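Local coordinates for protein putative O-methyltransferase (Klebsiella pneumoniae subsp. pneumoniae, PDB 3TFW) that is probably an S-adenosylmethionine-dependent O-methyltransferase, transferring a methyl group from that cofactor to a hydroxyl oxygen of a substrate not yet identified, at residues A44-A49 with G74-I79; Q51-A56 with T78-R83; L139-A144 with I167-V172. One frame throughout, in Å; residues are numbered along the deposited sequence.

Contact 1. Residues A44-A49 with G74-I79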
loop_
_atom_site.group_PDB
_atom_site.type_symbol
_atom_site.label_atom_id
_atom_site.label_comp_id
_atom_site.label_asym_id
_atom_site.label_seq_id
_atom_site.Cartn_x
_atom_site.Cartn_y
_atom_site.Cartn_z
ATOM N N ALA A 44 -15.187 -12.490 -12.823
ATOM C CA ALA A 44 -15.168 -11.880 -11.506
ATOM C C ALA A 44 -13.741 -11.474 -11.153
ATOM O O ALA A 44 -13.066 -12.137 -10.361
ATOM C CB ALA A 44 -15.756 -12.825 -10.460
ATOM N N HIS A 45 -13.282 -10.394 -11.782
ATOM C CA HIS A 45 -11.926 -9.892 -11.585
ATOM C C HIS A 45 -11.946 -8.585 -10.794
ATOM O O HIS A 45 -10.945 -7.865 -10.745
ATOM C CB HIS A 45 -11.221 -9.664 -12.930
ATOM C CG HIS A 45 -10.871 -10.920 -13.663
ATOM N ND1 HIS A 45 -10.314 -12.020 -13.042
ATOM C CD2 HIS A 45 -10.954 -11.232 -14.979
ATOM C CE1 HIS A 45 -10.094 -12.964 -13.941
ATOM N NE2 HIS A 45 -10.471 -12.511 -15.123
ATOM N N ASP A 46 -13.088 -8.275 -10.184
ATOM C CA ASP A 46 -13.219 -7.068 -9.374
ATOM C C ASP A 46 -12.286 -7.143 -8.162
ATOM O O ASP A 46 -12.081 -8.220 -7.605
ATOM C CB ASP A 46 -14.660 -6.898 -8.893
ATOM C CG ASP A 46 -15.668 -7.008 -10.020
ATOM O OD1 ASP A 46 -16.102 -5.957 -10.521
ATOM O OD2 ASP A 46 -16.000 -8.145 -10.421
ATOM N N VAL A 47 -11.725 -6.006 -7.760
ATOM C CA VAL A 47 -10.953 -5.954 -6.509
ATOM C C VAL A 47 -11.865 -6.118 -5.290
ATOM O O VAL A 47 -13.064 -5.823 -5.358
ATOM C CB VAL A 47 -10.099 -4.663 -6.381
ATOM C CG1 VAL A 47 -9.062 -4.595 -7.507
ATOM C CG2 VAL A 47 -10.970 -3.408 -6.337
ATOM N N ALA A 48 -11.299 -6.605 -4.184
ATOM C CA ALA A 48 -12.010 -6.662 -2.910
ATOM C C ALA A 48 -12.193 -5.242 -2.370
ATOM O O ALA A 48 -11.445 -4.340 -2.752
ATOM C CB ALA A 48 -11.236 -7.530 -1.916
ATOM N N ALA A 49 -13.170 -5.032 -1.485
ATOM C CA ALA A 49 -13.480 -3.686 -0.992
ATOM C C ALA A 49 -12.292 -2.992 -0.327
ATOM O O ALA A 49 -12.145 -1.783 -0.436
ATOM C CB ALA A 49 -14.681 -3.710 -0.040
ATOM N N GLY A 74 -15.947 -3.801 -15.338
ATOM C CA GLY A 74 -17.287 -3.262 -15.080
ATOM C C GLY A 74 -17.258 -1.895 -14.412
ATOM O O GLY A 74 -18.307 -1.335 -14.057
ATOM N N GLY A 75 -16.051 -1.368 -14.223
ATOM C CA GLY A 75 -15.882 -0.048 -13.638
ATOM C C GLY A 75 -15.896 -0.021 -12.116
ATOM O O GLY A 75 -16.040 1.037 -11.537
ATOM N N TYR A 76 -15.712 -1.165 -11.460
ATOM C CA TYR A 76 -15.721 -1.175 -9.987
ATOM C C TYR A 76 -14.527 -0.386 -9.418
ATOM O O TYR A 76 -14.699 0.520 -8.590
ATOM C CB TYR A 76 -15.742 -2.606 -9.463
ATOM C CG TYR A 76 -15.811 -2.732 -7.950
ATOM C CD1 TYR A 76 -16.994 -2.470 -7.252
ATOM C CD2 TYR A 76 -14.683 -3.118 -7.220
ATOM C CE1 TYR A 76 -17.047 -2.602 -5.850
ATOM C CE2 TYR A 76 -14.729 -3.249 -5.838
ATOM C CZ TYR A 76 -15.909 -3.001 -5.161
ATOM O OH TYR A 76 -15.928 -3.132 -3.790
ATOM N N SER A 77 -13.327 -0.706 -9.886
ATOM C CA SER A 77 -12.132 0.032 -9.444
ATOM C C SER A 77 -12.195 1.487 -9.883
ATOM O O SER A 77 -11.737 2.390 -9.166
ATOM C CB SER A 77 -10.866 -0.621 -9.980
ATOM O OG SER A 77 -10.638 -1.842 -9.298
ATOM N N THR A 78 -12.758 1.694 -11.073
ATOM C CA THR A 78 -12.921 3.024 -11.648
ATOM C C THR A 78 -13.696 3.904 -10.674
ATOM O O THR A 78 -13.314 5.026 -10.415
ATOM C CB THR A 78 -13.682 3.001 -12.989
ATOM O OG1 THR A 78 -13.288 1.856 -13.755
ATOM C CG2 THR A 78 -13.406 4.288 -13.775
ATOM N N ILE A 79 -14.783 3.371 -10.135
ATOM C CA ILE A 79 -15.631 4.145 -9.237
ATOM C C ILE A 79 -14.947 4.483 -7.923
ATOM O O ILE A 79 -15.059 5.614 -7.458
ATOM C CB ILE A 79 -16.983 3.460 -8.995
ATOM C CG1 ILE A 79 -17.808 3.511 -10.287
ATOM C CG2 ILE A 79 -17.752 4.181 -7.889
ATOM C CD1 ILE A 79 -18.870 2.401 -10.367
HETATM O O HOH W 1 -15.227 -4.123 -12.485
HETATM O O HOH W 2 -12.252 -3.986 -9.422
#
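D46 and V47 of the loop meet Y76 and S77, at the start of helix 76-82, mainly through packing and two bridging waters. The packing centres on the Y76 ring, which is brought to the loop because CG stands opposite the backbone N (chi1 -178°). Its CE2 lies 3.1 Å from V47 O and 3.8 Å from V47 CG2, while the hydroxyl OH reaches A49 CA at 3.8 Å. D46 sets its carboxylate almost perpendicular to this ring (82° between planes), with OD1 3.5 Å from Y76 CB. Both V47 methyls flank the S77 hydroxyl, CG2 at 3.4 Å and CG1 at 3.6 Å from OG; a small serine leaves room for them.

The polar links are indirect. One water accepts from the backbone N of both G74 and Y76 and donates to D46 OD1 (2.8 Å), so an acceptor such as a carboxylate suits the place; N37 of helix 28-39 also binds OD1. A second water, in the plane of the Y76 ring at its edge, joins V47 N to S77 OG, each at 2.7 Å.

With no direct hydrogen bond across, the loop is held by packing on the Y76 ring and by waters serving three backbone N-H groups.

Contact 2. Residues Q51-A56 with T78-R83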
loop_
_atom_site.group_PDB
_atom_site.type_symbol
_atom_site.label_atom_id
_atom_site.label_comp_id
_atom_site.label_asym_id
_atom_site.label_seq_id
_atom_site.Cartn_x
_atom_site.Cartn_y
_atom_site.Cartn_z
ATOM N N GLN A 51 -9.142 -3.415 -1.087
ATOM C CA GLN A 51 -8.242 -3.012 -2.173
ATOM C C GLN A 51 -8.770 -1.749 -2.857
ATOM O O GLN A 51 -8.006 -0.836 -3.146
ATOM C CB GLN A 51 -8.039 -4.138 -3.180
ATOM C CG GLN A 51 -7.483 -5.427 -2.550
ATOM C CD GLN A 51 -7.453 -6.599 -3.525
ATOM O OE1 GLN A 51 -8.254 -6.672 -4.459
ATOM N NE2 GLN A 51 -6.522 -7.528 -3.303
ATOM N N GLY A 52 -10.079 -1.695 -3.100
ATOM C CA GLY A 52 -10.708 -0.475 -3.623
ATOM C C GLY A 52 -10.448 0.744 -2.747
ATOM O O GLY A 52 -10.085 1.817 -3.243
ATOM N N GLN A 53 -10.635 0.589 -1.438
ATOM C CA GLN A 53 -10.412 1.690 -0.507
ATOM C C GLN A 53 -8.946 2.129 -0.528
ATOM O O GLN A 53 -8.647 3.317 -0.416
ATOM C CB GLN A 53 -10.873 1.298 0.916
ATOM C CG GLN A 53 -10.813 2.412 1.947
ATOM C CD GLN A 53 -11.664 3.603 1.609
ATOM O OE1 GLN A 53 -11.238 4.521 0.890
ATOM N NE2 GLN A 53 -12.863 3.630 2.165
ATOM N N PHE A 54 -8.046 1.161 -0.664
ATOM C CA PHE A 54 -6.612 1.439 -0.818
ATOM C C PHE A 54 -6.354 2.334 -2.050
ATOM O O PHE A 54 -5.674 3.359 -1.946
ATOM C CB PHE A 54 -5.834 0.117 -0.909
ATOM C CG PHE A 54 -4.349 0.289 -1.117
ATOM C CD1 PHE A 54 -3.542 0.810 -0.113
ATOM C CD2 PHE A 54 -3.759 -0.078 -2.323
ATOM C CE1 PHE A 54 -2.155 0.964 -0.314
ATOM C CE2 PHE A 54 -2.381 0.073 -2.529
ATOM C CZ PHE A 54 -1.586 0.594 -1.525
ATOM N N LEU A 55 -6.933 1.968 -3.192
ATOM C CA LEU A 55 -6.816 2.787 -4.408
ATOM C C LEU A 55 -7.359 4.191 -4.194
ATOM O O LEU A 55 -6.769 5.162 -4.656
ATOM C CB LEU A 55 -7.496 2.127 -5.625
ATOM C CG LEU A 55 -6.937 0.786 -6.123
ATOM C CD1 LEU A 55 -7.813 0.204 -7.229
ATOM C CD2 LEU A 55 -5.481 0.914 -6.589
ATOM N N ALA A 56 -8.489 4.289 -3.491
ATOM C CA ALA A 56 -9.083 5.578 -3.183
ATOM C C ALA A 56 -8.117 6.398 -2.341
ATOM O O ALA A 56 -7.941 7.582 -2.596
ATOM C CB ALA A 56 -10.451 5.410 -2.469
ATOM N N THR A 78 -12.758 1.694 -11.073
ATOM C CA THR A 78 -12.921 3.024 -11.648
ATOM C C THR A 78 -13.696 3.904 -10.674
ATOM O O THR A 78 -13.314 5.026 -10.415
ATOM C CB THR A 78 -13.682 3.001 -12.989
ATOM O OG1 THR A 78 -13.288 1.856 -13.755
ATOM C CG2 THR A 78 -13.406 4.288 -13.775
ATOM N N ILE A 79 -14.783 3.371 -10.135
ATOM C CA ILE A 79 -15.631 4.145 -9.237
ATOM C C ILE A 79 -14.947 4.483 -7.923
ATOM O O ILE A 79 -15.059 5.614 -7.458
ATOM C CB ILE A 79 -16.983 3.460 -8.995
ATOM C CG1 ILE A 79 -17.808 3.511 -10.287
ATOM C CG2 ILE A 79 -17.752 4.181 -7.889
ATOM C CD1 ILE A 79 -18.870 2.401 -10.367
ATOM N N TRP A 80 -14.219 3.521 -7.351
ATOM C CA TRP A 80 -13.444 3.767 -6.128
ATOM C C TRP A 80 -12.501 4.949 -6.323
ATOM O O TRP A 80 -12.397 5.842 -5.466
ATOM C CB TRP A 80 -12.637 2.525 -5.758
ATOM C CG TRP A 80 -13.341 1.567 -4.858
ATOM C CD1 TRP A 80 -13.820 0.331 -5.182
ATOM C CD2 TRP A 80 -13.611 1.752 -3.465
ATOM N NE1 TRP A 80 -14.386 -0.264 -4.075
ATOM C CE2 TRP A 80 -14.270 0.585 -3.009
ATOM C CE3 TRP A 80 -13.367 2.792 -2.561
ATOM C CZ2 TRP A 80 -14.676 0.423 -1.681
ATOM C CZ3 TRP A 80 -13.783 2.631 -1.231
ATOM C CH2 TRP A 80 -14.433 1.458 -0.814
HETATM N N MSE A 81 -11.817 4.957 -7.464
HETATM C CA MSE A 81 -10.881 6.027 -7.746
HETATM C C MSE A 81 -11.575 7.328 -8.090
HETATM O O MSE A 81 -11.235 8.370 -7.517
HETATM C CB MSE A 81 -9.868 5.614 -8.823
HETATM C CG MSE A 81 -8.906 4.551 -8.298
HETATM SE SE MSE A 81 -7.558 4.127 -9.629
HETATM C CE MSE A 81 -8.690 3.061 -10.834
ATOM N N ALA A 82 -12.571 7.267 -8.980
ATOM C CA ALA A 82 -13.214 8.482 -9.503
ATOM C C ALA A 82 -13.925 9.311 -8.438
ATOM O O ALA A 82 -13.931 10.546 -8.507
ATOM C CB ALA A 82 -14.168 8.138 -10.655
ATOM N N ARG A 83 -14.497 8.650 -7.433
ATOM C CA ARG A 83 -15.159 9.376 -6.325
ATOM C C ARG A 83 -14.234 10.334 -5.581
ATOM O O ARG A 83 -14.695 11.314 -4.987
ATOM C CB ARG A 83 -15.755 8.398 -5.322
ATOM C CG ARG A 83 -17.059 7.813 -5.758
ATOM C CD ARG A 83 -17.332 6.578 -4.953
ATOM N NE ARG A 83 -18.690 6.098 -5.155
ATOM C CZ ARG A 83 -19.281 5.211 -4.367
ATOM N NH1 ARG A 83 -18.633 4.721 -3.314
ATOM N NH2 ARG A 83 -20.524 4.823 -4.625
#
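The W80 indole lies with one face against the backbone of G52 and Q53. G52 CA sits 3.5 Å from the centroid of the five-membered ring and just 6° off its normal, a CH-pi contact straight over the face; further along the same face, G52 C and the Q53 backbone N lie over the rim. Glycine suits this place because it has no CB to hold the indole off. The six-membered ring reaches Q53, whose amide is turned 72° from the ring plane and brings NE2 to 3.7 Å from W80 CZ3. A56 CB approaches W80 CE3 obliquely at 3.9 Å; a single methyl fits here, since it also lies against W80 O. The W80 and Y76 rings meet edge-to-face, and L30 of helix 28-39 also touches the indole.

Beside the ring, L55 CB packs on CG of selenomethionine M81, 3.9 Å away; L55 and M81 continue toward F141 and L139 of the central sheet. Helices 49-62 and 76-82 run the same way here, crossing at -34° with their local axes 8.1 Å apart.

Q53 and F54 also pack on A205 and L221 of the second subunit. No hydrogen bond crosses between the segments: the helices hold by shape and dispersion, the indole fitted to the G52 and Q53 backbone, with the Q53 side chain and A56 CB at its benzene end.

Contact 3. Residues L139-A144 with I167-V172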
loop_
_atom_site.group_PDB
_atom_site.type_symbol
_atom_site.label_atom_id
_atom_site.label_comp_id
_atom_site.label_asym_id
_atom_site.label_seq_id
_atom_site.Cartn_x
_atom_site.Cartn_y
_atom_site.Cartn_z
ATOM N N LEU A 139 -1.815 9.505 -11.396
ATOM C CA LEU A 139 -1.928 8.137 -10.936
ATOM C C LEU A 139 -2.312 7.261 -12.121
ATOM O O LEU A 139 -3.211 7.606 -12.913
ATOM C CB LEU A 139 -2.981 8.041 -9.819
ATOM C CG LEU A 139 -3.336 6.607 -9.404
ATOM C CD1 LEU A 139 -2.169 6.054 -8.638
ATOM C CD2 LEU A 139 -4.591 6.553 -8.565
ATOM N N ILE A 140 -1.612 6.138 -12.263
ATOM C CA ILE A 140 -1.824 5.247 -13.394
ATOM C C ILE A 140 -2.003 3.831 -12.858
ATOM O O ILE A 140 -1.145 3.320 -12.126
ATOM C CB ILE A 140 -0.668 5.298 -14.417
ATOM C CG1 ILE A 140 -0.482 6.729 -14.960
ATOM C CG2 ILE A 140 -0.928 4.307 -15.568
ATOM C CD1 ILE A 140 0.781 6.930 -15.816
ATOM N N PHE A 141 -3.129 3.217 -13.208
ATOM C CA PHE A 141 -3.459 1.877 -12.737
ATOM C C PHE A 141 -3.468 0.903 -13.901
ATOM O O PHE A 141 -4.222 1.072 -14.861
ATOM C CB PHE A 141 -4.817 1.903 -12.020
ATOM C CG PHE A 141 -5.191 0.608 -11.381
ATOM C CD1 PHE A 141 -4.621 0.229 -10.169
ATOM C CD2 PHE A 141 -6.102 -0.249 -11.991
ATOM C CE1 PHE A 141 -4.970 -0.982 -9.571
ATOM C CE2 PHE A 141 -6.448 -1.466 -11.392
ATOM C CZ PHE A 141 -5.882 -1.822 -10.188
ATOM N N ILE A 142 -2.620 -0.120 -13.822
ATOM C CA ILE A 142 -2.489 -1.079 -14.907
ATOM C C ILE A 142 -3.013 -2.454 -14.499
ATOM O O ILE A 142 -2.461 -3.092 -13.599
ATOM C CB ILE A 142 -1.028 -1.184 -15.406
ATOM C CG1 ILE A 142 -0.488 0.210 -15.774
ATOM C CG2 ILE A 142 -0.926 -2.144 -16.601
ATOM C CD1 ILE A 142 0.993 0.229 -16.112
ATOM N N ASP A 143 -4.088 -2.884 -15.160
ATOM C CA ASP A 143 -4.650 -4.223 -14.945
ATOM C C ASP A 143 -5.514 -4.689 -16.121
ATOM O O ASP A 143 -6.739 -4.833 -15.985
ATOM C CB ASP A 143 -5.474 -4.274 -13.663
ATOM C CG ASP A 143 -5.974 -5.680 -13.341
ATOM O OD1 ASP A 143 -5.400 -6.677 -13.864
ATOM O OD2 ASP A 143 -6.945 -5.785 -12.562
ATOM N N ALA A 144 -4.879 -4.918 -17.266
ATOM C CA ALA A 144 -5.571 -5.455 -18.444
ATOM C C ALA A 144 -4.927 -6.762 -18.914
ATOM O O ALA A 144 -4.646 -7.661 -18.100
ATOM C CB ALA A 144 -5.601 -4.415 -19.581
ATOM N N ILE A 167 0.584 1.888 -10.588
ATOM C CA ILE A 167 0.215 0.643 -9.896
ATOM C C ILE A 167 -0.001 -0.460 -10.918
ATOM O O ILE A 167 -0.740 -0.261 -11.899
ATOM C CB ILE A 167 -1.088 0.813 -9.070
ATOM C CG1 ILE A 167 -0.992 2.027 -8.152
ATOM C CG2 ILE A 167 -1.414 -0.468 -8.286
ATOM C CD1 ILE A 167 -2.332 2.704 -7.917
ATOM N N GLY A 168 0.639 -1.615 -10.701
ATOM C CA GLY A 168 0.424 -2.786 -11.550
ATOM C C GLY A 168 -0.209 -3.919 -10.760
ATOM O O GLY A 168 0.437 -4.484 -9.874
ATOM N N ASP A 169 -1.461 -4.258 -11.070
ATOM C CA ASP A 169 -2.187 -5.276 -10.273
ATOM C C ASP A 169 -2.018 -6.672 -10.865
ATOM O O ASP A 169 -1.719 -6.833 -12.061
ATOM C CB ASP A 169 -3.683 -4.933 -10.134
ATOM C CG ASP A 169 -4.299 -5.393 -8.790
ATOM O OD1 ASP A 169 -3.595 -5.928 -7.900
ATOM O OD2 ASP A 169 -5.528 -5.214 -8.619
ATOM N N ASN A 170 -2.186 -7.684 -10.008
ATOM C CA ASN A 170 -2.244 -9.081 -10.438
ATOM C C ASN A 170 -0.951 -9.596 -11.067
ATOM O O ASN A 170 -0.961 -10.165 -12.165
ATOM C CB ASN A 170 -3.454 -9.292 -11.367
ATOM C CG ASN A 170 -4.748 -8.798 -10.747
ATOM O OD1 ASN A 170 -5.370 -7.861 -11.245
ATOM N ND2 ASN A 170 -5.144 -9.405 -9.630
ATOM N N VAL A 171 0.158 -9.410 -10.358
ATOM C CA VAL A 171 1.475 -9.754 -10.883
ATOM C C VAL A 171 2.035 -11.109 -10.427
ATOM O O VAL A 171 3.046 -11.558 -10.955
ATOM C CB VAL A 171 2.528 -8.632 -10.600
ATOM C CG1 VAL A 171 2.193 -7.380 -11.401
ATOM C CG2 VAL A 171 2.628 -8.318 -9.097
ATOM N N VAL A 172 1.383 -11.750 -9.465
ATOM C CA VAL A 172 1.924 -12.972 -8.852
ATOM C C VAL A 172 1.641 -14.240 -9.677
ATOM O O VAL A 172 2.464 -15.157 -9.712
ATOM C CB VAL A 172 1.456 -13.085 -7.387
ATOM C CG1 VAL A 172 1.689 -14.488 -6.805
ATOM C CG2 VAL A 172 2.159 -12.021 -6.550
#
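I167 packs on F141 and L139, its neighbours on the adjacent strand, and can be traced outward atom by atom. CB rests 3.7 Å from F141 CD1. There the chain forks: CG2, opposite the backbone N, goes to the phenyl ring, 3.8 Å from F141 CE1, while CG1, beside that N (chi1 -52°), passes I140 O. The tip, CD1, presses on L139 CD1 at 3.4 Å, tighter than usual for two methyl groups. A beta-branched residue suits the spot, since one branch serves the ring and the other the leucine.

The backbones pair as parallel strands, 16° apart locally. I167 N donates to I140 O and I142 N to I167 O, both at 2.7 Å; D169 N then donates to I142 O at 3.0 Å. Helix 149-158 links the two strands, making a beta-alpha-beta crossover in the Rossmann-like sheet of class I methyltransferases, with its 3-2-1-4-5-7-6 strand order. F141 and I167 face L55 of helix 49-62; I142, on the other side, meets N149 and Y152 of helix 149-158.

Further along, apolar gives way to acidic. D169 holds OD2 at the edge of the F141 ring, near its plane and 3.8 Å from CZ. D143, D169 and N170 gather at the C-terminal ends of the two strands. D143 OD2 and D169 OD2 stand 4.2 Å apart, like charges that would suit a cation between them. In cation-dependent relatives such as catechol O-methyltransferase, an Asp-Asp-Asn set at this position binds the metal, and these three may do likewise. K146 accompanies them, hydrogen-bonded to the carbonyl oxygen of D169.

Overall arrangement
Contact 3 lies nearest the centre of the chain, though its acidic end is partly exposed, and is the one of the three joined by direct hydrogen bonds between its segments. Contact 2 is buried throughout and covers a face of the central sheet: L55 packs on F141 and I167, and M81 on L139, so the helix pair and the strand pair share one apolar layer. Contact 1, partly buried, combines ring packing with water-bridged polar links. It uses helix 76-82, as contact 2 does, and they meet where V47 touches the G52 backbone and A49 O lies by the W80 ring. V47 also reaches D169, so the loop of contact 1 borders the acidic end of contact 3.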